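Local coordinates for protein sensor histidine kinase (Pseudomonas syringae pv. tomato, PDB 3CIT) that probably serves as the GAF-type sensory domain of a two-component histidine kinase, a family associated with dimerisation and phosphorelay signalling, at residues 97-102 against 114-119; 46-51 against 70-75; 14-19 against 135-140. One frame throughout, in Å; residues are numbered along the deposited sequence.

Contact 1 of 3, residues 97-102 against 114-119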
# COMPACT_ATOMS: atom_id res chain seq x y z
N PRO A 97 -15.76 -19.41 -2.68
CA PRO A 97 -14.81 -19.31 -3.78
C PRO A 97 -14.04 -17.99 -3.97
O PRO A 97 -13.17 -17.93 -4.81
CB PRO A 97 -15.64 -19.62 -5.03
CG PRO A 97 -17.04 -19.48 -4.64
CD PRO A 97 -17.15 -19.64 -3.15
N CYS A 98 -14.41 -16.95 -3.23
CA CYS A 98 -13.75 -15.65 -3.29
C CYS A 98 -13.51 -15.21 -1.85
O CYS A 98 -14.45 -15.23 -1.04
CB CYS A 98 -14.67 -14.63 -4.04
SG CYS A 98 -14.70 -15.00 -5.74
N VAL A 99 -12.29 -14.77 -1.56
CA VAL A 99 -11.89 -14.29 -0.25
C VAL A 99 -10.99 -13.07 -0.39
O VAL A 99 -10.10 -13.04 -1.23
CB VAL A 99 -11.15 -15.39 0.52
CG1 VAL A 99 -10.61 -14.86 1.90
CG2 VAL A 99 -12.07 -16.60 0.70
N LEU A 100 -11.24 -12.08 0.45
CA LEU A 100 -10.42 -10.87 0.57
C LEU A 100 -9.84 -10.81 1.98
O LEU A 100 -10.59 -10.87 2.98
CB LEU A 100 -11.27 -9.64 0.25
CG LEU A 100 -10.63 -8.26 0.36
CD1 LEU A 100 -9.43 -8.06 -0.62
CD2 LEU A 100 -11.67 -7.08 0.27
N LEU A 101 -8.52 -10.70 2.08
CA LEU A 101 -7.82 -10.58 3.35
C LEU A 101 -7.36 -9.14 3.53
O LEU A 101 -6.77 -8.57 2.60
CB LEU A 101 -6.60 -11.52 3.34
CG LEU A 101 -6.89 -13.01 3.09
CD1 LEU A 101 -5.57 -13.77 3.20
CD2 LEU A 101 -7.88 -13.52 4.07
N LEU A 102 -7.62 -8.57 4.70
CA LEU A 102 -7.20 -7.22 5.08
C LEU A 102 -6.49 -7.30 6.44
O LEU A 102 -7.12 -7.46 7.47
CB LEU A 102 -8.39 -6.26 5.16
CG LEU A 102 -9.34 -6.33 3.94
CD1 LEU A 102 -10.73 -5.84 4.20
CD2 LEU A 102 -8.65 -5.59 2.75
N THR A 114 -6.38 -10.45 10.89
CA THR A 114 -6.84 -10.27 9.52
C THR A 114 -8.34 -10.19 9.52
O THR A 114 -9.00 -11.04 10.13
CB THR A 114 -6.53 -11.46 8.57
OG1 THR A 114 -5.29 -12.05 8.93
CG2 THR A 114 -6.49 -10.92 7.18
N LEU A 115 -8.86 -9.19 8.83
CA LEU A 115 -10.27 -9.16 8.48
C LEU A 115 -10.42 -10.00 7.21
O LEU A 115 -9.70 -9.77 6.22
CB LEU A 115 -10.70 -7.69 8.31
CG LEU A 115 -12.15 -7.33 8.08
CD1 LEU A 115 -12.99 -7.82 9.26
CD2 LEU A 115 -12.31 -5.76 7.85
N VAL A 116 -11.30 -10.99 7.25
CA VAL A 116 -11.45 -11.95 6.18
C VAL A 116 -12.88 -11.79 5.67
O VAL A 116 -13.84 -12.04 6.40
CB VAL A 116 -11.22 -13.41 6.65
CG1 VAL A 116 -11.37 -14.45 5.43
CG2 VAL A 116 -9.83 -13.62 7.31
N LEU A 117 -13.03 -11.31 4.44
CA LEU A 117 -14.33 -11.25 3.80
C LEU A 117 -14.38 -12.36 2.78
O LEU A 117 -13.36 -12.69 2.15
CB LEU A 117 -14.54 -9.89 3.10
CG LEU A 117 -14.17 -8.64 3.92
CD1 LEU A 117 -14.58 -7.34 3.11
CD2 LEU A 117 -14.77 -8.68 5.28
N ALA A 118 -15.55 -12.96 2.59
CA ALA A 118 -15.66 -14.11 1.71
C ALA A 118 -17.03 -14.14 1.09
O ALA A 118 -17.97 -13.63 1.67
CB ALA A 118 -15.40 -15.41 2.48
N ASN A 119 -17.15 -14.75 -0.08
CA ASN A 119 -18.44 -14.83 -0.74
C ASN A 119 -18.75 -16.26 -1.17
O ASN A 119 -17.86 -17.01 -1.56
CB ASN A 119 -18.48 -13.87 -1.94
CG ASN A 119 -19.88 -13.48 -2.33
OD1 ASN A 119 -20.65 -12.97 -1.48
ND2 ASN A 119 -20.28 -13.78 -3.60
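Thr-114 meets Leu-102 and Leu-101 in the antiparallel beta hairpin of strands 98-105 and 111-119, in the sheet of the GAF domain; the short strand segments run at 165° to each other. The Thr-114 methyl CG2 is anti to the backbone N and turned across to the partner strand, 3.5 Å from Leu-102 O. Leu-115 exchanges two backbone hydrogen bonds with Leu-102, and their side chains meet at CD2 and CD1, on the face covered by helices 29-43 and 128-156. Val-116 turns to the other face, where its two methyls straddle CD2 of Leu-101 and CG1 also lies 3.6 Å from Val-99 CG1. Leu-117 again pairs by two bonds, Leu-117 N to Leu-100 O and Leu-100 N to Leu-117 O (2.8 Å), the latter nearly straight at 168°. Its side chain runs beside that of Leu-100, pointing the same way, with CD1 4.1 Å from Leu-100 CD2. Ala-118 returns to the Val-116 face, its CB 4.0 Å from Val-99 CG2. Asn-119 ND2 hydrogen-bonds Val-121 O and its OD1 accepts from Asp-47 N, while Asn-119 N donates to Cys-98 O at 2.9 Å.

Contact 2 of 3, residues 46-51 against 70-75; sequences MDHGLL and ERLSTL
The imidazole of His-48 has CG of Leu-72 at its edge, near the ring plane, while CB of Arg-71 approaches obliquely, 3.7 Å from His-48 NE2. The guanidinium plane of Arg-71 is turned 31° from the ring; extended from CG to NE, the side chain leads its guanidinium away from the strand. In this GAF domain the contact places the short helix that includes residues 70-72 and the type I turn from Leu-72 to Leu-75 against strand 48-53 of the antiparallel sheet. A further edge position of the ring is taken by Asp-47 OD1, which accepts a hydrogen bond from His-48 ND1 at 2.9 Å. That oxygen lies almost in the imidazole plane, yet the N-H reaches it from well above the carboxylate plane. With NE2 hydrogen-bonded to Ser-68 OG, both ring nitrogens have partners and the rotation of the imidazole is fixed. Arg-71 is itself tied down by His-95 O through NH1, and its NE binds a glycerol probably taken up from the crystallisation liquor.

Further along the strand, from Gly-49 to Leu-50, the contact is aliphatic. Both methyls of Leu-72 lie against the strand backbone, CD1 and CD2 each 3.5 Å from Gly-49 O, and CD2 is also 3.8 Å from His-48 CB. Leu-50, its CG held between the backbone N and the carbonyl carbon (chi1 56°), passes the side chains of Leu-72 and Leu-75 in the opposite direction; its CD2 comes within 4.1 Å of Leu-75 CD1. Leu-75 also rests on Val-116, joining this layer to the neighbouring strand. The turn is closed by Leu-75 N to Leu-72 O; one residue earlier, Arg-71 O accepts from both Thr-74 N and Thr-74 OG1, the hydroxyl at 2.6 Å in the carbonyl plane.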
# COMPACT_ATOMS: atom_id res chain seq x y z
N MSE A 46 -20.35 -8.91 0.10
CA MSE A 46 -19.79 -10.25 0.35
C MSE A 46 -20.52 -10.86 1.55
O MSE A 46 -20.63 -10.22 2.58
CB MSE A 46 -18.26 -10.14 0.53
CG MSE A 46 -17.61 -9.67 -0.80
SE MSE A 46 -15.66 -9.60 -0.81
CE MSE A 46 -15.19 -11.49 -0.70
N ASP A 47 -21.03 -12.07 1.37
CA ASP A 47 -22.02 -12.63 2.30
C ASP A 47 -21.48 -13.35 3.52
O ASP A 47 -22.28 -13.77 4.35
CB ASP A 47 -23.09 -13.48 1.57
CG ASP A 47 -22.55 -14.69 0.84
OD1 ASP A 47 -21.32 -14.99 0.86
OD2 ASP A 47 -23.39 -15.42 0.25
N HIS A 48 -20.15 -13.45 3.66
CA HIS A 48 -19.52 -14.07 4.83
C HIS A 48 -18.30 -13.27 5.24
O HIS A 48 -17.69 -12.57 4.43
CB HIS A 48 -19.05 -15.50 4.52
CG HIS A 48 -20.15 -16.50 4.35
ND1 HIS A 48 -20.90 -16.59 3.20
CD2 HIS A 48 -20.62 -17.45 5.19
CE1 HIS A 48 -21.81 -17.54 3.35
NE2 HIS A 48 -21.68 -18.07 4.55
N GLY A 49 -17.92 -13.41 6.51
CA GLY A 49 -16.70 -12.82 6.96
C GLY A 49 -16.34 -13.27 8.34
O GLY A 49 -17.18 -13.78 9.11
N LEU A 50 -15.07 -13.13 8.66
CA LEU A 50 -14.65 -13.29 10.02
C LEU A 50 -13.48 -12.36 10.33
O LEU A 50 -12.87 -11.76 9.44
CB LEU A 50 -14.37 -14.77 10.32
CG LEU A 50 -13.38 -15.53 9.48
CD1 LEU A 50 -11.99 -15.09 9.83
CD2 LEU A 50 -13.52 -17.06 9.69
N LEU A 51 -13.21 -12.23 11.62
CA LEU A 51 -12.03 -11.54 12.11
C LEU A 51 -11.16 -12.54 12.88
O LEU A 51 -11.64 -13.27 13.75
CB LEU A 51 -12.45 -10.38 13.00
CG LEU A 51 -11.32 -9.53 13.55
CD1 LEU A 51 -10.54 -8.79 12.38
CD2 LEU A 51 -11.90 -8.52 14.54
N GLU A 70 -21.07 -22.57 9.32
CA GLU A 70 -20.76 -23.78 8.57
C GLU A 70 -19.77 -23.46 7.45
O GLU A 70 -18.70 -24.07 7.36
CB GLU A 70 -22.07 -24.43 8.05
CG GLU A 70 -21.95 -25.39 6.85
CD GLU A 70 -23.13 -26.33 6.62
OE1 GLU A 70 -24.26 -26.09 7.17
OE2 GLU A 70 -22.93 -27.32 5.88
N ARG A 71 -20.08 -22.49 6.60
CA ARG A 71 -19.19 -22.15 5.50
C ARG A 71 -17.94 -21.47 6.02
O ARG A 71 -16.82 -21.75 5.53
CB ARG A 71 -19.89 -21.31 4.40
CG ARG A 71 -21.00 -22.10 3.67
CD ARG A 71 -21.40 -21.48 2.31
NE ARG A 71 -22.32 -22.43 1.64
CZ ARG A 71 -22.32 -22.72 0.33
NH1 ARG A 71 -21.47 -22.14 -0.49
NH2 ARG A 71 -23.20 -23.61 -0.14
N LEU A 72 -18.09 -20.64 7.05
CA LEU A 72 -16.90 -19.97 7.63
C LEU A 72 -15.86 -21.00 8.11
O LEU A 72 -14.66 -20.75 7.96
CB LEU A 72 -17.31 -19.05 8.79
CG LEU A 72 -18.01 -17.75 8.36
CD1 LEU A 72 -18.49 -17.02 9.61
CD2 LEU A 72 -17.08 -16.92 7.50
N SER A 73 -16.32 -22.15 8.61
CA SER A 73 -15.42 -23.19 9.16
C SER A 73 -14.45 -23.74 8.12
O SER A 73 -13.40 -24.32 8.47
CB SER A 73 -16.19 -24.33 9.81
OG SER A 73 -16.78 -25.17 8.86
N THR A 74 -14.81 -23.61 6.85
CA THR A 74 -14.02 -24.15 5.75
C THR A 74 -12.78 -23.32 5.45
O THR A 74 -11.89 -23.78 4.75
CB THR A 74 -14.85 -24.28 4.44
OG1 THR A 74 -15.21 -22.98 3.94
CG2 THR A 74 -16.10 -25.17 4.70
N LEU A 75 -12.73 -22.11 5.95
CA LEU A 75 -11.57 -21.25 5.76
C LEU A 75 -10.42 -21.64 6.70
O LEU A 75 -10.62 -21.90 7.89
CB LEU A 75 -11.94 -19.81 6.01
CG LEU A 75 -12.99 -19.19 5.11
CD1 LEU A 75 -13.28 -17.80 5.63
CD2 LEU A 75 -12.52 -19.16 3.66

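Contact 3 of 3, residues 14-19 against 135-140; sequences LRLLVD and QLLATL
Helix segments 14-19 and 135-140 run in the same direction, only 1° apart, with axes 10.2 Å from each other at closest approach. Their backbones come nearest at Leu-17 and Leu-137, whose CA atoms are 6.3 Å apart. Each segment keeps its own alpha-helical bonding, for example Val-18 N to Leu-14 O and Leu-140 N to Leu-136 O; no hydrogen bond links the two, and the joint is made by leucines.

Two pairs carry it, and in each the side chains cross at about a right angle. Leu-16 has CG anti to its backbone N (chi1 174°), which swings the isopropyl end over to helix 128-156. There the Leu-137 methyl CD2 sits against the whole branched end of Leu-16, 4.1 Å from CG as well as from both methyls. Val-36, Arg-39 and Phe-43 of helix 29-43 border this pair.

Leu-17 reaches across with its two methyls. CD2 lies 3.9 Å from Leu-136 CD2 and about as far from Leu-136 CB and CG, so it packs on the flank of that side chain and not merely on its end; CD1 also touches Leu-136 CD2. The same CD2 approaches the helix backbone, 3.9 Å from Leu-137 N. One turn further on, Leu-140 CD1 comes to 4.4 Å from Leu-17 O, a looser contact at the margin.

Leu-136 additionally touches Leu-17 of the second subunit, while Val-18 packs on Glu-132 of that subunit. The contact thus extends from the interior of one chain into a subunit interface. Parallel N- and C-terminal helices packed on one side of the sheet and in contact with a second copy are consistent with the helical dimer interfaces found in many GAF domains of signalling proteins.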
# COMPACT_ATOMS: atom_id res chain seq x y z
N LEU A 14 -16.11 7.49 1.68
CA LEU A 14 -15.89 8.46 2.76
C LEU A 14 -16.89 8.30 3.90
O LEU A 14 -16.51 8.36 5.07
CB LEU A 14 -15.88 9.88 2.21
CG LEU A 14 -14.63 10.19 1.37
CD1 LEU A 14 -14.85 11.47 0.56
CD2 LEU A 14 -13.42 10.36 2.24
N ARG A 15 -18.16 8.10 3.58
CA ARG A 15 -19.16 7.87 4.62
C ARG A 15 -18.80 6.67 5.46
O ARG A 15 -18.87 6.72 6.68
CB ARG A 15 -20.56 7.68 4.03
CG ARG A 15 -21.15 8.89 3.41
CD ARG A 15 -22.68 8.70 3.23
NE ARG A 15 -23.01 7.75 2.15
CZ ARG A 15 -23.04 8.05 0.84
NH1 ARG A 15 -22.76 9.27 0.40
NH2 ARG A 15 -23.37 7.11 -0.03
N LEU A 16 -18.42 5.57 4.81
CA LEU A 16 -18.04 4.32 5.49
C LEU A 16 -16.92 4.59 6.49
O LEU A 16 -16.99 4.20 7.67
CB LEU A 16 -17.59 3.25 4.48
CG LEU A 16 -17.02 1.91 5.03
CD1 LEU A 16 -18.15 1.01 5.59
CD2 LEU A 16 -16.17 1.17 4.01
N LEU A 17 -15.90 5.27 6.02
CA LEU A 17 -14.71 5.55 6.81
C LEU A 17 -14.96 6.55 7.96
O LEU A 17 -14.64 6.26 9.10
CB LEU A 17 -13.58 6.07 5.90
CG LEU A 17 -13.00 5.04 4.93
CD1 LEU A 17 -12.14 5.70 3.89
CD2 LEU A 17 -12.24 4.02 5.74
N VAL A 18 -15.52 7.72 7.65
CA VAL A 18 -15.79 8.73 8.66
C VAL A 18 -16.81 8.22 9.67
O VAL A 18 -16.57 8.26 10.88
CB VAL A 18 -16.16 10.09 8.03
CG1 VAL A 18 -16.68 11.11 9.11
CG2 VAL A 18 -14.94 10.66 7.26
N ASP A 19 -17.92 7.68 9.19
CA ASP A 19 -18.97 7.24 10.09
C ASP A 19 -18.52 6.08 10.98
O ASP A 19 -18.76 6.09 12.20
CB ASP A 19 -20.22 6.85 9.31
CG ASP A 19 -20.92 8.05 8.69
OD1 ASP A 19 -20.47 9.19 8.95
OD2 ASP A 19 -21.92 7.87 7.97
N GLN A 135 -9.32 -1.72 3.57
CA GLN A 135 -8.02 -1.82 4.21
C GLN A 135 -7.81 -0.73 5.26
O GLN A 135 -7.33 -0.99 6.37
CB GLN A 135 -6.88 -1.81 3.18
CG GLN A 135 -5.49 -1.93 3.87
CD GLN A 135 -5.32 -3.25 4.70
OE1 GLN A 135 -5.47 -3.30 5.98
NE2 GLN A 135 -5.01 -4.33 3.98
N LEU A 136 -8.17 0.51 4.94
CA LEU A 136 -8.10 1.56 5.96
C LEU A 136 -9.05 1.29 7.14
O LEU A 136 -8.72 1.53 8.30
CB LEU A 136 -8.37 2.94 5.36
CG LEU A 136 -8.25 4.11 6.35
CD1 LEU A 136 -6.83 4.18 6.97
CD2 LEU A 136 -8.61 5.43 5.65
N LEU A 137 -10.27 0.85 6.86
CA LEU A 137 -11.19 0.49 7.96
C LEU A 137 -10.56 -0.57 8.92
O LEU A 137 -10.68 -0.47 10.16
CB LEU A 137 -12.49 -0.04 7.40
CG LEU A 137 -13.66 -0.15 8.34
CD1 LEU A 137 -13.90 1.23 8.97
CD2 LEU A 137 -14.87 -0.61 7.50
N ALA A 138 -9.88 -1.56 8.34
CA ALA A 138 -9.14 -2.56 9.13
C ALA A 138 -8.04 -1.92 9.97
O ALA A 138 -7.83 -2.27 11.10
CB ALA A 138 -8.55 -3.70 8.25
N THR A 139 -7.33 -0.97 9.38
CA THR A 139 -6.30 -0.23 10.06
C THR A 139 -6.84 0.59 11.23
O THR A 139 -6.24 0.66 12.31
CB THR A 139 -5.52 0.63 9.03
OG1 THR A 139 -4.74 -0.25 8.20
CG2 THR A 139 -4.62 1.62 9.72
N LEU A 140 -8.00 1.22 11.03
CA LEU A 140 -8.66 1.97 12.10
C LEU A 140 -9.08 1.03 13.25
O LEU A 140 -8.78 1.29 14.42
CB LEU A 140 -9.88 2.71 11.58
CG LEU A 140 -9.54 3.89 10.69
CD1 LEU A 140 -10.81 4.37 10.00
CD2 LEU A 140 -8.86 5.01 11.51

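Contacts 1 and 2 share the sheet: strands 111-119 and 48-53 are neighbours, and the contact centres lie 8 Å apart. Backbone bonds probably join them, Leu-50 N to Val-116 O at 2.8 Å and Ala-118 N to His-48 O at 2.9 Å. Contact 3 belongs to the helical layer on the other side of the chain's centre, about 17 Å from contact 1 between centres. The two nevertheless touch at Leu-102, whose CB is 4.0 Å from Ala-138 CB. Contacts 2 and 3 do not touch; their nearest atoms are about 7 Å apart. Glycerol lies about 3 Å from the side chains of Asn-119 in contact 1 and of Arg-71 in contact 2, whereas contact 3 faces the second subunit.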